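6-phospho-beta-glucosidase BglT (Thermotoga maritima, PDB 1UP7) hydrolyses cellobiose 6'-phosphate to glucose 6-phosphate and glucose, using NAD+ and a manganese ion as cofactors. Local coordinates at residues D65-E68 with G69-D73; F119-V122 with E123-D127; T141-S144 with G145-T148; T148-R152 with N153-Y157. All blocks are in the same frame, centred on the assembly; numbering follows the deposited sequence.

Contact 1 of 4, residues D65-E68 with G69-D73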
loop_
_atom_site.group_PDB
_atom_site.type_symbol
_atom_site.label_atom_id
_atom_site.label_comp_id
_atom_site.label_asym_id
_atom_site.label_seq_id
_atom_site.Cartn_x
_atom_site.Cartn_y
_atom_site.Cartn_z
ATOM N N ASP A 65 -18.234 -13.855 -41.788
ATOM C CA ASP A 65 -19.346 -14.658 -41.271
ATOM C C ASP A 65 -19.155 -15.103 -39.832
ATOM O O ASP A 65 -20.114 -15.511 -39.217
ATOM C CB ASP A 65 -19.595 -15.895 -42.157
ATOM C CG ASP A 65 -20.246 -15.555 -43.487
ATOM O OD1 ASP A 65 -20.986 -14.551 -43.543
ATOM O OD2 ASP A 65 -20.072 -16.254 -44.527
ATOM N N THR A 66 -17.929 -15.035 -39.316
ATOM C CA THR A 66 -17.630 -15.493 -37.966
ATOM C C THR A 66 -16.842 -14.436 -37.192
ATOM O O THR A 66 -16.184 -13.589 -37.781
ATOM C CB THR A 66 -16.824 -16.776 -38.053
ATOM O OG1 THR A 66 -15.617 -16.500 -38.786
ATOM C CG2 THR A 66 -17.597 -17.865 -38.880
ATOM N N PHE A 67 -16.899 -14.520 -35.868
ATOM C CA PHE A 67 -16.050 -13.719 -35.015
ATOM C C PHE A 67 -14.570 -14.012 -35.297
ATOM O O PHE A 67 -13.771 -13.085 -35.455
ATOM C CB PHE A 67 -16.403 -13.965 -33.537
ATOM C CG PHE A 67 -15.573 -13.160 -32.601
ATOM C CD1 PHE A 67 -14.340 -13.634 -32.180
ATOM C CD2 PHE A 67 -15.991 -11.905 -32.178
ATOM C CE1 PHE A 67 -13.543 -12.866 -31.338
ATOM C CE2 PHE A 67 -15.188 -11.155 -31.326
ATOM C CZ PHE A 67 -13.960 -11.649 -30.915
ATOM N N GLU A 68 -14.222 -15.299 -35.347
ATOM C CA GLU A 68 -12.830 -15.715 -35.498
ATOM C C GLU A 68 -12.233 -15.134 -36.788
ATOM O O GLU A 68 -11.130 -14.605 -36.800
ATOM C CB GLU A 68 -12.719 -17.245 -35.478
ATOM C CG GLU A 68 -11.262 -17.712 -35.480
ATOM C CD GLU A 68 -11.048 -19.079 -34.798
ATOM O OE1 GLU A 68 -11.780 -19.382 -33.795
ATOM O OE2 GLU A 68 -10.135 -19.839 -35.271
ATOM N N GLY A 69 -13.005 -15.221 -37.867
ATOM C CA GLY A 69 -12.612 -14.689 -39.159
ATOM C C GLY A 69 -12.392 -13.179 -39.152
ATOM O O GLY A 69 -11.592 -12.659 -39.926
ATOM N N ALA A 70 -13.091 -12.477 -38.266
ATOM C CA ALA A 70 -12.929 -11.050 -38.167
ATOM C C ALA A 70 -11.634 -10.667 -37.435
ATOM O O ALA A 70 -10.937 -9.755 -37.889
ATOM C CB ALA A 70 -14.187 -10.397 -37.544
ATOM N N VAL A 71 -11.300 -11.389 -36.362
ATOM C CA VAL A 71 -10.238 -10.988 -35.449
ATOM C C VAL A 71 -8.881 -11.624 -35.728
ATOM O O VAL A 71 -7.861 -11.137 -35.233
ATOM C CB VAL A 71 -10.639 -11.256 -33.989
ATOM C CG1 VAL A 71 -11.928 -10.529 -33.652
ATOM C CG2 VAL A 71 -10.733 -12.786 -33.706
ATOM N N VAL A 72 -8.861 -12.674 -36.548
ATOM C CA VAL A 72 -7.669 -13.506 -36.748
ATOM C C VAL A 72 -6.410 -12.714 -37.132
ATOM O O VAL A 72 -5.312 -12.974 -36.579
ATOM C CB VAL A 72 -7.952 -14.703 -37.737
ATOM C CG1 VAL A 72 -8.228 -14.219 -39.187
ATOM C CG2 VAL A 72 -6.814 -15.724 -37.714
ATOM N N ASP A 73 -6.542 -11.765 -38.059
ATOM C CA ASP A 73 -5.379 -10.969 -38.472
ATOM C C ASP A 73 -5.490 -9.492 -38.059
ATOM O O ASP A 73 -4.847 -8.614 -38.652
ATOM C CB ASP A 73 -5.161 -11.068 -39.981
ATOM C CG ASP A 73 -4.747 -12.461 -40.417
ATOM O OD1 ASP A 73 -3.853 -13.063 -39.748
ATOM O OD2 ASP A 73 -5.274 -13.030 -41.410
#

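Contact 2 of 4, residues F119-V122 with E123-D127. With NAD (nicotinamide-adenine-dinucleotide), chain I.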
loop_
_atom_site.group_PDB
_atom_site.type_symbol
_atom_site.label_atom_id
_atom_site.label_comp_id
_atom_site.label_asym_id
_atom_site.label_seq_id
_atom_site.Cartn_x
_atom_site.Cartn_y
_atom_site.Cartn_z
ATOM N N PHE A 119 -20.811 -10.818 -19.787
ATOM C CA PHE A 119 -19.644 -11.586 -19.345
ATOM C C PHE A 119 -19.360 -12.869 -20.164
ATOM O O PHE A 119 -18.222 -13.076 -20.592
ATOM C CB PHE A 119 -19.695 -11.894 -17.805
ATOM C CG PHE A 119 -19.567 -10.662 -16.902
ATOM C CD1 PHE A 119 -18.996 -9.468 -17.376
ATOM C CD2 PHE A 119 -19.997 -10.717 -15.573
ATOM C CE1 PHE A 119 -18.866 -8.339 -16.544
ATOM C CE2 PHE A 119 -19.870 -9.601 -14.722
ATOM C CZ PHE A 119 -19.316 -8.406 -15.211
ATOM N N PRO A 120 -20.358 -13.738 -20.385
ATOM C CA PRO A 120 -20.111 -14.968 -21.180
ATOM C C PRO A 120 -19.663 -14.687 -22.625
ATOM O O PRO A 120 -18.790 -15.382 -23.148
ATOM C CB PRO A 120 -21.467 -15.695 -21.176
ATOM C CG PRO A 120 -22.260 -15.056 -20.050
ATOM C CD PRO A 120 -21.764 -13.656 -19.917
ATOM N N ILE A 121 -20.249 -13.676 -23.247
ATOM C CA ILE A 121 -19.879 -13.306 -24.600
ATOM C C ILE A 121 -18.475 -12.715 -24.632
ATOM O O ILE A 121 -17.681 -13.133 -25.490
ATOM C CB ILE A 121 -20.957 -12.383 -25.231
ATOM C CG1 ILE A 121 -22.273 -13.150 -25.428
ATOM C CG2 ILE A 121 -20.518 -11.866 -26.585
ATOM C CD1 ILE A 121 -23.557 -12.216 -25.484
ATOM N N VAL A 122 -18.133 -11.812 -23.694
ATOM C CA VAL A 122 -16.777 -11.278 -23.703
ATOM C C VAL A 122 -15.723 -12.344 -23.342
ATOM O O VAL A 122 -14.617 -12.327 -23.899
ATOM C CB VAL A 122 -16.576 -9.910 -22.946
ATOM C CG1 VAL A 122 -17.835 -9.039 -22.950
ATOM C CG2 VAL A 122 -16.024 -10.102 -21.605
ATOM N N GLU A 123 -16.091 -13.296 -22.473
ATOM C CA GLU A 123 -15.199 -14.370 -22.091
ATOM C C GLU A 123 -14.781 -15.159 -23.318
ATOM O O GLU A 123 -13.589 -15.403 -23.546
ATOM C CB GLU A 123 -15.867 -15.314 -21.075
ATOM C CG GLU A 123 -15.080 -15.394 -19.793
ATOM C CD GLU A 123 -15.696 -16.280 -18.744
ATOM O OE1 GLU A 123 -16.946 -16.356 -18.674
ATOM O OE2 GLU A 123 -14.893 -16.905 -17.990
ATOM N N GLU A 124 -15.771 -15.524 -24.124
ATOM C CA GLU A 124 -15.546 -16.295 -25.342
ATOM C C GLU A 124 -14.726 -15.489 -26.352
ATOM O O GLU A 124 -13.733 -15.993 -26.910
ATOM C CB GLU A 124 -16.905 -16.729 -25.934
ATOM C CG GLU A 124 -16.841 -17.947 -26.861
ATOM C CD GLU A 124 -17.978 -17.952 -27.906
ATOM O OE1 GLU A 124 -19.101 -18.509 -27.624
ATOM O OE2 GLU A 124 -17.757 -17.390 -29.017
ATOM N N TYR A 125 -15.120 -14.232 -26.551
ATOM C CA TYR A 125 -14.464 -13.353 -27.505
ATOM C C TYR A 125 -13.004 -13.031 -27.130
ATOM O O TYR A 125 -12.127 -13.121 -28.000
ATOM C CB TYR A 125 -15.307 -12.074 -27.709
ATOM C CG TYR A 125 -16.580 -12.236 -28.555
ATOM C CD1 TYR A 125 -16.867 -13.442 -29.249
ATOM C CD2 TYR A 125 -17.478 -11.168 -28.682
ATOM C CE1 TYR A 125 -18.011 -13.572 -30.054
ATOM C CE2 TYR A 125 -18.623 -11.269 -29.479
ATOM C CZ TYR A 125 -18.892 -12.478 -30.150
ATOM O OH TYR A 125 -20.025 -12.545 -30.915
ATOM N N VAL A 126 -12.735 -12.686 -25.864
ATOM C CA VAL A 126 -11.375 -12.391 -25.420
ATOM C C VAL A 126 -10.522 -13.660 -25.548
ATOM O O VAL A 126 -9.367 -13.602 -25.973
ATOM C CB VAL A 126 -11.355 -11.847 -23.961
ATOM C CG1 VAL A 126 -9.951 -11.942 -23.361
ATOM C CG2 VAL A 126 -11.968 -10.405 -23.904
ATOM N N ASP A 127 -11.097 -14.812 -25.220
ATOM C CA ASP A 127 -10.345 -16.059 -25.363
ATOM C C ASP A 127 -9.918 -16.319 -26.817
ATOM O O ASP A 127 -8.774 -16.688 -27.080
ATOM C CB ASP A 127 -11.070 -17.272 -24.767
ATOM C CG ASP A 127 -10.151 -18.479 -24.641
ATOM O OD1 ASP A 127 -9.218 -18.444 -23.803
ATOM O OD2 ASP A 127 -10.258 -19.499 -25.362
HETATM P PA NAD I . -27.236 -2.159 -30.905
HETATM O O1A NAD I . -28.451 -2.770 -30.333
HETATM O O2A NAD I . -27.413 -1.485 -32.283
HETATM O O5B NAD I . -26.176 -3.381 -31.000
HETATM C C5B NAD I . -25.097 -3.300 -31.895
HETATM C C4B NAD I . -25.002 -4.575 -32.722
HETATM O O4B NAD I . -24.531 -5.657 -31.920
HETATM C C3B NAD I . -26.310 -5.044 -33.345
HETATM O O3B NAD I . -26.160 -5.004 -34.756
HETATM C C2B NAD I . -26.488 -6.480 -32.847
HETATM O O2B NAD I . -26.988 -7.339 -33.850
HETATM C C1B NAD I . -25.052 -6.847 -32.520
HETATM N N9A NAD I . -24.886 -7.952 -31.581
HETATM C C8A NAD I . -25.664 -8.322 -30.500
HETATM N N7A NAD I . -25.055 -9.388 -29.935
HETATM C C5A NAD I . -23.908 -9.668 -30.579
HETATM C C6A NAD I . -22.930 -10.643 -30.428
HETATM N N6A NAD I . -22.997 -11.558 -29.466
HETATM N N1A NAD I . -21.856 -10.667 -31.310
HETATM C C2A NAD I . -21.771 -9.744 -32.338
HETATM N N3A NAD I . -22.760 -8.804 -32.494
HETATM C C4A NAD I . -23.802 -8.775 -31.632
HETATM O O3 NAD I . -26.728 -1.096 -29.809
HETATM P PN NAD I . -25.764 0.168 -30.007
HETATM O O1N NAD I . -26.606 1.313 -29.580
HETATM O O2N NAD I . -25.091 0.198 -31.288
HETATM O O5D NAD I . -24.585 -0.074 -28.954
HETATM C C5D NAD I . -23.884 -1.294 -28.795
HETATM C C4D NAD I . -23.182 -1.263 -27.428
HETATM O O4D NAD I . -22.238 -0.199 -27.313
HETATM C C3D NAD I . -24.165 -1.058 -26.285
HETATM O O3D NAD I . -23.735 -1.907 -25.264
HETATM C C2D NAD I . -24.000 0.405 -25.885
HETATM O O2D NAD I . -24.285 0.693 -24.526
HETATM C C1D NAD I . -22.580 0.735 -26.284
HETATM N N1N NAD I . -22.533 2.031 -26.966
HETATM C C2N NAD I . -21.913 2.020 -28.195
HETATM C C3N NAD I . -21.794 3.162 -28.948
HETATM C C7N NAD I . -21.119 3.072 -30.296
HETATM O O7N NAD I . -20.167 4.021 -30.739
HETATM N N7N NAD I . -21.436 2.036 -31.089
HETATM C C4N NAD I . -22.328 4.340 -28.419
HETATM C C5N NAD I . -22.961 4.375 -27.160
HETATM C C6N NAD I . -23.058 3.189 -26.431
#

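Contact 3 of 4, residues T141-S144 with G145-T148. With NAD (nicotinamide-adenine-dinucleotide), chain I.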
loop_
_atom_site.group_PDB
_atom_site.type_symbol
_atom_site.label_atom_id
_atom_site.label_comp_id
_atom_site.label_asym_id
_atom_site.label_seq_id
_atom_site.Cartn_x
_atom_site.Cartn_y
_atom_site.Cartn_z
ATOM N N THR A 141 -18.985 -1.705 -25.572
ATOM C CA THR A 141 -20.088 -2.480 -25.014
ATOM C C THR A 141 -20.310 -2.168 -23.547
ATOM O O THR A 141 -19.384 -2.250 -22.739
ATOM C CB THR A 141 -19.794 -3.972 -25.172
ATOM O OG1 THR A 141 -19.828 -4.291 -26.564
ATOM C CG2 THR A 141 -20.926 -4.855 -24.518
ATOM N N ASN A 142 -21.543 -1.797 -23.204
ATOM C CA ASN A 142 -21.841 -1.454 -21.826
ATOM C C ASN A 142 -22.276 -2.641 -20.992
ATOM O O ASN A 142 -22.810 -3.591 -21.539
ATOM C CB ASN A 142 -22.786 -0.269 -21.743
ATOM C CG ASN A 142 -22.028 1.060 -21.756
ATOM O OD1 ASN A 142 -20.999 1.231 -21.043
ATOM N ND2 ASN A 142 -22.501 1.990 -22.580
ATOM N N PRO A 143 -22.002 -2.614 -19.680
ATOM C CA PRO A 143 -21.312 -1.497 -19.027
ATOM C C PRO A 143 -19.807 -1.612 -19.206
ATOM O O PRO A 143 -19.174 -2.589 -18.795
ATOM C CB PRO A 143 -21.714 -1.644 -17.553
ATOM C CG PRO A 143 -21.952 -3.059 -17.355
ATOM C CD PRO A 143 -22.335 -3.680 -18.710
ATOM N N SER A 144 -19.251 -0.581 -19.816
ATOM C CA SER A 144 -17.893 -0.641 -20.334
ATOM C C SER A 144 -16.813 -0.734 -19.255
ATOM O O SER A 144 -15.875 -1.504 -19.439
ATOM C CB SER A 144 -17.654 0.543 -21.296
ATOM O OG SER A 144 -16.358 0.492 -21.843
ATOM N N GLY A 145 -16.925 0.075 -18.182
ATOM C CA GLY A 145 -15.942 0.096 -17.114
ATOM C C GLY A 145 -15.953 -1.219 -16.338
ATOM O O GLY A 145 -14.890 -1.730 -15.939
ATOM N N HIS A 146 -17.155 -1.758 -16.133
ATOM C CA HIS A 146 -17.340 -3.005 -15.404
ATOM C C HIS A 146 -16.746 -4.196 -16.181
ATOM O O HIS A 146 -16.102 -5.088 -15.612
ATOM C CB HIS A 146 -18.821 -3.235 -15.122
ATOM C CG HIS A 146 -19.103 -4.303 -14.108
ATOM N ND1 HIS A 146 -20.373 -4.536 -13.625
ATOM C CD2 HIS A 146 -18.292 -5.209 -13.495
ATOM C CE1 HIS A 146 -20.339 -5.544 -12.767
ATOM N NE2 HIS A 146 -19.089 -5.962 -12.660
ATOM N N ILE A 147 -16.943 -4.182 -17.492
ATOM C CA ILE A 147 -16.400 -5.209 -18.356
ATOM C C ILE A 147 -14.891 -5.111 -18.381
ATOM O O ILE A 147 -14.210 -6.114 -18.366
ATOM C CB ILE A 147 -17.069 -5.136 -19.774
ATOM C CG1 ILE A 147 -18.525 -5.589 -19.660
ATOM C CG2 ILE A 147 -16.322 -6.060 -20.816
ATOM C CD1 ILE A 147 -19.399 -5.179 -20.810
ATOM N N THR A 148 -14.355 -3.895 -18.348
ATOM C CA THR A 148 -12.900 -3.745 -18.279
ATOM C C THR A 148 -12.353 -4.284 -16.981
ATOM O O THR A 148 -11.327 -4.954 -17.002
ATOM C CB THR A 148 -12.486 -2.261 -18.447
ATOM O OG1 THR A 148 -13.066 -1.758 -19.640
ATOM C CG2 THR A 148 -11.027 -2.126 -18.698
HETATM P PA NAD I . -27.236 -2.159 -30.905
HETATM O O1A NAD I . -28.451 -2.770 -30.333
HETATM O O2A NAD I . -27.413 -1.485 -32.283
HETATM O O5B NAD I . -26.176 -3.381 -31.000
HETATM C C5B NAD I . -25.097 -3.300 -31.895
HETATM C C4B NAD I . -25.002 -4.575 -32.722
HETATM O O4B NAD I . -24.531 -5.657 -31.920
HETATM C C3B NAD I . -26.310 -5.044 -33.345
HETATM O O3B NAD I . -26.160 -5.004 -34.756
HETATM C C2B NAD I . -26.488 -6.480 -32.847
HETATM O O2B NAD I . -26.988 -7.339 -33.850
HETATM C C1B NAD I . -25.052 -6.847 -32.520
HETATM N N9A NAD I . -24.886 -7.952 -31.581
HETATM C C8A NAD I . -25.664 -8.322 -30.500
HETATM N N7A NAD I . -25.055 -9.388 -29.935
HETATM C C5A NAD I . -23.908 -9.668 -30.579
HETATM C C6A NAD I . -22.930 -10.643 -30.428
HETATM N N6A NAD I . -22.997 -11.558 -29.466
HETATM N N1A NAD I . -21.856 -10.667 -31.310
HETATM C C2A NAD I . -21.771 -9.744 -32.338
HETATM N N3A NAD I . -22.760 -8.804 -32.494
HETATM C C4A NAD I . -23.802 -8.775 -31.632
HETATM O O3 NAD I . -26.728 -1.096 -29.809
HETATM P PN NAD I . -25.764 0.168 -30.007
HETATM O O1N NAD I . -26.606 1.313 -29.580
HETATM O O2N NAD I . -25.091 0.198 -31.288
HETATM O O5D NAD I . -24.585 -0.074 -28.954
HETATM C C5D NAD I . -23.884 -1.294 -28.795
HETATM C C4D NAD I . -23.182 -1.263 -27.428
HETATM O O4D NAD I . -22.238 -0.199 -27.313
HETATM C C3D NAD I . -24.165 -1.058 -26.285
HETATM O O3D NAD I . -23.735 -1.907 -25.264
HETATM C C2D NAD I . -24.000 0.405 -25.885
HETATM O O2D NAD I . -24.285 0.693 -24.526
HETATM C C1D NAD I . -22.580 0.735 -26.284
HETATM N N1N NAD I . -22.533 2.031 -26.966
HETATM C C2N NAD I . -21.913 2.020 -28.195
HETATM C C3N NAD I . -21.794 3.162 -28.948
HETATM C C7N NAD I . -21.119 3.072 -30.296
HETATM O O7N NAD I . -20.167 4.021 -30.739
HETATM N N7N NAD I . -21.436 2.036 -31.089
HETATM C C4N NAD I . -22.328 4.340 -28.419
HETATM C C5N NAD I . -22.961 4.375 -27.160
HETATM C C6N NAD I . -23.058 3.189 -26.431
#

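Contact 4 of 4, residues T148-R152 with N153-Y157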
loop_
_atom_site.group_PDB
_atom_site.type_symbol
_atom_site.label_atom_id
_atom_site.label_comp_id
_atom_site.label_asym_id
_atom_site.label_seq_id
_atom_site.Cartn_x
_atom_site.Cartn_y
_atom_site.Cartn_z
ATOM N N THR A 148 -14.355 -3.895 -18.348
ATOM C CA THR A 148 -12.900 -3.745 -18.279
ATOM C C THR A 148 -12.353 -4.284 -16.981
ATOM O O THR A 148 -11.327 -4.954 -17.002
ATOM C CB THR A 148 -12.486 -2.261 -18.447
ATOM O OG1 THR A 148 -13.066 -1.758 -19.640
ATOM C CG2 THR A 148 -11.027 -2.126 -18.698
ATOM N N GLU A 149 -13.021 -3.997 -15.852
ATOM C CA GLU A 149 -12.619 -4.567 -14.564
ATOM C C GLU A 149 -12.539 -6.086 -14.707
ATOM O O GLU A 149 -11.588 -6.722 -14.283
ATOM C CB GLU A 149 -13.616 -4.222 -13.456
ATOM C CG GLU A 149 -13.363 -4.901 -12.100
ATOM C CD GLU A 149 -12.067 -4.466 -11.411
ATOM O OE1 GLU A 149 -11.677 -3.290 -11.518
ATOM O OE2 GLU A 149 -11.435 -5.306 -10.745
ATOM N N PHE A 150 -13.564 -6.654 -15.323
ATOM C CA PHE A 150 -13.650 -8.087 -15.497
ATOM C C PHE A 150 -12.519 -8.646 -16.384
ATOM O O PHE A 150 -11.834 -9.610 -15.982
ATOM C CB PHE A 150 -15.026 -8.429 -16.054
ATOM C CG PHE A 150 -15.196 -9.857 -16.486
ATOM C CD1 PHE A 150 -15.162 -10.895 -15.554
ATOM C CD2 PHE A 150 -15.456 -10.152 -17.827
ATOM C CE1 PHE A 150 -15.378 -12.237 -15.953
ATOM C CE2 PHE A 150 -15.662 -11.456 -18.240
ATOM C CZ PHE A 150 -15.637 -12.512 -17.302
ATOM N N VAL A 151 -12.305 -8.042 -17.554
ATOM C CA VAL A 151 -11.262 -8.508 -18.448
ATOM C C VAL A 151 -9.839 -8.291 -17.914
ATOM O O VAL A 151 -9.004 -9.212 -17.986
ATOM C CB VAL A 151 -11.356 -7.907 -19.852
ATOM C CG1 VAL A 151 -10.181 -8.441 -20.728
ATOM C CG2 VAL A 151 -12.722 -8.213 -20.491
ATOM N N ARG A 152 -9.556 -7.113 -17.377
ATOM C CA ARG A 152 -8.208 -6.830 -16.856
ATOM C C ARG A 152 -7.851 -7.649 -15.621
ATOM O O ARG A 152 -6.733 -8.159 -15.517
ATOM C CB ARG A 152 -8.058 -5.347 -16.514
ATOM C CG ARG A 152 -8.061 -4.457 -17.729
ATOM C CD ARG A 152 -6.948 -4.733 -18.722
ATOM N NE ARG A 152 -5.637 -4.781 -18.081
ATOM C CZ ARG A 152 -4.858 -3.721 -17.861
ATOM N NH1 ARG A 152 -5.234 -2.497 -18.198
ATOM N NH2 ARG A 152 -3.691 -3.890 -17.282
ATOM N N ASN A 153 -8.803 -7.778 -14.694
ATOM C CA ASN A 153 -8.496 -8.347 -13.385
ATOM C C ASN A 153 -8.896 -9.798 -13.175
ATOM O O ASN A 153 -8.428 -10.439 -12.249
ATOM C CB ASN A 153 -9.058 -7.429 -12.282
ATOM C CG ASN A 153 -8.262 -6.132 -12.169
ATOM O OD1 ASN A 153 -7.075 -6.100 -12.501
ATOM N ND2 ASN A 153 -8.912 -5.066 -11.725
ATOM N N TYR A 154 -9.762 -10.326 -14.024
ATOM C CA TYR A 154 -10.209 -11.702 -13.854
ATOM C C TYR A 154 -9.840 -12.564 -15.061
ATOM O O TYR A 154 -9.347 -13.653 -14.879
ATOM C CB TYR A 154 -11.700 -11.763 -13.528
ATOM C CG TYR A 154 -12.030 -11.085 -12.216
ATOM C CD1 TYR A 154 -12.148 -9.700 -12.155
ATOM C CD2 TYR A 154 -12.162 -11.833 -11.023
ATOM C CE1 TYR A 154 -12.423 -9.054 -10.964
ATOM C CE2 TYR A 154 -12.433 -11.194 -9.821
ATOM C CZ TYR A 154 -12.563 -9.806 -9.806
ATOM O OH TYR A 154 -12.864 -9.142 -8.660
ATOM N N LEU A 155 -10.040 -12.071 -16.295
ATOM C CA LEU A 155 -9.481 -12.786 -17.466
ATOM C C LEU A 155 -7.997 -12.478 -17.672
ATOM O O LEU A 155 -7.299 -13.224 -18.342
ATOM C CB LEU A 155 -10.265 -12.506 -18.742
ATOM C CG LEU A 155 -11.800 -12.556 -18.623
ATOM C CD1 LEU A 155 -12.382 -12.269 -19.979
ATOM C CD2 LEU A 155 -12.341 -13.911 -18.074
ATOM N N GLU A 156 -7.515 -11.371 -17.090
ATOM C CA GLU A 156 -6.093 -11.020 -17.132
ATOM C C GLU A 156 -5.628 -10.910 -18.580
ATOM O O GLU A 156 -4.586 -11.441 -18.962
ATOM C CB GLU A 156 -5.220 -12.017 -16.300
ATOM C CG GLU A 156 -5.571 -12.033 -14.798
ATOM C CD GLU A 156 -4.727 -12.994 -13.956
ATOM O OE1 GLU A 156 -3.504 -13.085 -14.154
ATOM O OE2 GLU A 156 -5.278 -13.668 -13.062
ATOM N N TYR A 157 -6.419 -10.224 -19.389
ATOM C CA TYR A 157 -6.002 -9.857 -20.729
ATOM C C TYR A 157 -5.647 -8.378 -20.746
ATOM O O TYR A 157 -6.530 -7.527 -20.616
ATOM C CB TYR A 157 -7.117 -10.175 -21.725
ATOM C CG TYR A 157 -6.672 -10.045 -23.156
ATOM C CD1 TYR A 157 -5.879 -11.032 -23.753
ATOM C CD2 TYR A 157 -7.014 -8.927 -23.903
ATOM C CE1 TYR A 157 -5.470 -10.912 -25.063
ATOM C CE2 TYR A 157 -6.613 -8.797 -25.215
ATOM C CZ TYR A 157 -5.837 -9.777 -25.792
ATOM O OH TYR A 157 -5.422 -9.631 -27.101
#

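Contact 1 of 4, residues D65-E68 with G69-D73
The hydroxyl of Thr-66 caps the short helix 67-71 of the Rossmann-type NAD domain. Thr-66 is the N-cap residue, and its OG1 accepts from Gly-69 N at 3.1 Å. With chi1 at 59°, OG1 sits between the backbone N and the carbonyl carbon, turned toward the first turn of the helix. The carbonyl of the same residue takes a weak bond from Ala-70 N and also meets the hydroxyl of Ser-64. Further along, Val-71 N donates to Phe-67 O at 3.1 Å, and Val-72 N donates to Glu-68 O at 3.0 Å. Packing lies on the buried side. The Phe-67 side chain leaves the backbone with CG opposite the N (chi1 -179°), which carries the ring across Val-71. Val-71 CG1 lies over one face of that ring, nearer the rim than the centre, in a CH-pi contact. The ring also stacks with Tyr-125 and touches Ile-8 and Tyr-37 of the central sheet. An alanine at Phe-67 would remove the ring and would probably open a gap beside Val-71 CG1 and take one stacking partner from Tyr-125. Glu-68, in contrast, is exposed, with an extended side chain. On the buried side, the closest side-chain approach runs from Phe-67 CZ to Val-71 CG1, at 3.6 Å.

Contact 2 of 4, residues F119-V122 with E123-D127
Ile-121 and Tyr-125 lie side by side, one helical turn apart, and point the same way toward the NAD. The methyl CG2 of Ile-121 sits over one face of the Tyr-125 ring, 4.0 Å from its centroid and 29° off the ring normal, a CH-pi contact. Its nearest ring atom is CE2, with Ile-121 CG2 3.5 Å from Tyr-125 CE2. This methyl is opposite the backbone N, while CG1 runs beside it (chi1 -66°). Tyr-125 has a methyl over its face and the cofactor at its end. Its hydroxyl donates to N1A of the NAD adenine at 2.7 Å, with N1A in the plane of the phenol ring. Ile-121 CG2 also reaches N6A of the adenine, at 3.8 Å. The phenol ring meets Phe-81 edge-to-face. The helix is kinked at Pro-120, whose N cannot donate. Beyond it the bonds are regular: Tyr-125 N donates to Ile-121 O at 3.0 Å, and Val-126 N donates to Val-122 O at 2.7 Å. Glu-123 leaves the helix in another direction, and its OE1 is held by the hydroxyl of Tyr-375. Val-122 packs on Ile-147 and Phe-150 of helix 144-155. Ile-121 and Tyr-125 form part of the adenine end of the NAD site in a Rossmann-type domain, where one turn of helix 109-131 supplies both an apolar wall and a hydrogen-bond donor.

Contact 3 of 4, residues T141-S144 with G145-T148
Pro-143 O takes the amide of Ile-147 at 3.0 Å, opening helix 144-155 after a cis-proline. The Ile-147 side chain folds back over this bond. Its CB lies 3.4 Å from Pro-143 O, and CG1 is closer still. CG1 stands beside the backbone N (chi1 -70°), which carries CD1 back toward the loop. There CD1 meets Pro-143 CD at 3.9 Å and the carbonyl O of Thr-141 at 3.5 Å. At the next residue, Ser-144 O is gripped twice by Thr-148, whose N and OG1 approach from opposite faces of the carbonyl plane. Asn-142 faces the other way, to the ligands. Its OD1 accepts from Ser-144 N on a lone pair in an Asx turn, which holds the amide with ND2 toward the cofactor. ND2 donates to NAD O2D at 2.9 Å and also to O3 of glucose 6-phosphate. The backbone N of Asn-142 donates to NAD O3D at an angle of 173°. A leucine in place of Asn-142 would probably leave NAD O2D and the sugar O3 without this donor and undo the turn. One amide thus joins nicotinamide ribose, substrate sugar and helix start, which is consistent with holding cofactor and sugar in place relative to each other.

Contact 4 of 4, residues T148-R152 with N153-Y157
Leu-155 packs over one face of the Phe-150 ring in the tight part of this helix end. Its CG sits 4.2 Å from the ring centroid in a CH-pi contact, and Leu-155 CD2 reaches Phe-150 CZ at 3.7 Å. Val-151 CG1 lies alongside Tyr-157 CB at 3.7 Å. The backbone here widens into a pi-type turn. Phe-150 O accepts from both Tyr-154 N and Leu-155 N, the latter at 3.1 Å. Tyr-157 N then returns to Val-151 O. On the polar flank, Asn-153 ND2 donates to Glu-149 OE2 at 2.7 Å. The bond is nearly straight at 170°, but it meets the carboxylate from above its plane. Glu-149 bends at chi2 (66°) to reach the amide. Its carboxylate also has salt bridges to Lys-365 and Arg-369, which would probably favour its charged form. The solvent side is looser. Glu-156, with positive phi, ends the helix, and its CB is directed away from segment 148-152. Its CA makes a CA-H...O contact with Arg-152 O. This helix links strands 136-139 and 160-162 in a beta-alpha-beta unit, with side chains touching helices 109-131 and 355-376 and strand 333-341, and Val-151 resting on Phe-160 of the strand that follows.

In the fold
All four contacts lie in the N-terminal, Rossmann-type part of the chain. Contact 1 joins contact 2 through the Phe-67 and Tyr-125 rings, with Phe-67 CE2 3.3 Å from Tyr-125 CG. Contacts 2 and 3 touch the same NAD at different ends: adenine in contact 2, nicotinamide ribose in contact 3. Their centres are about 12 Å apart. Helices 109-131 and 144-155 pack directly, as Phe-119 CZ lies 3.5 Å from His-146 NE2 and Val-122 CG2 lies 3.6 Å from Phe-150 CE2. Contact 4 continues the helix begun in contact 3 and leads away from the site. Its Thr-148 side chain is about 12 Å from the NAD.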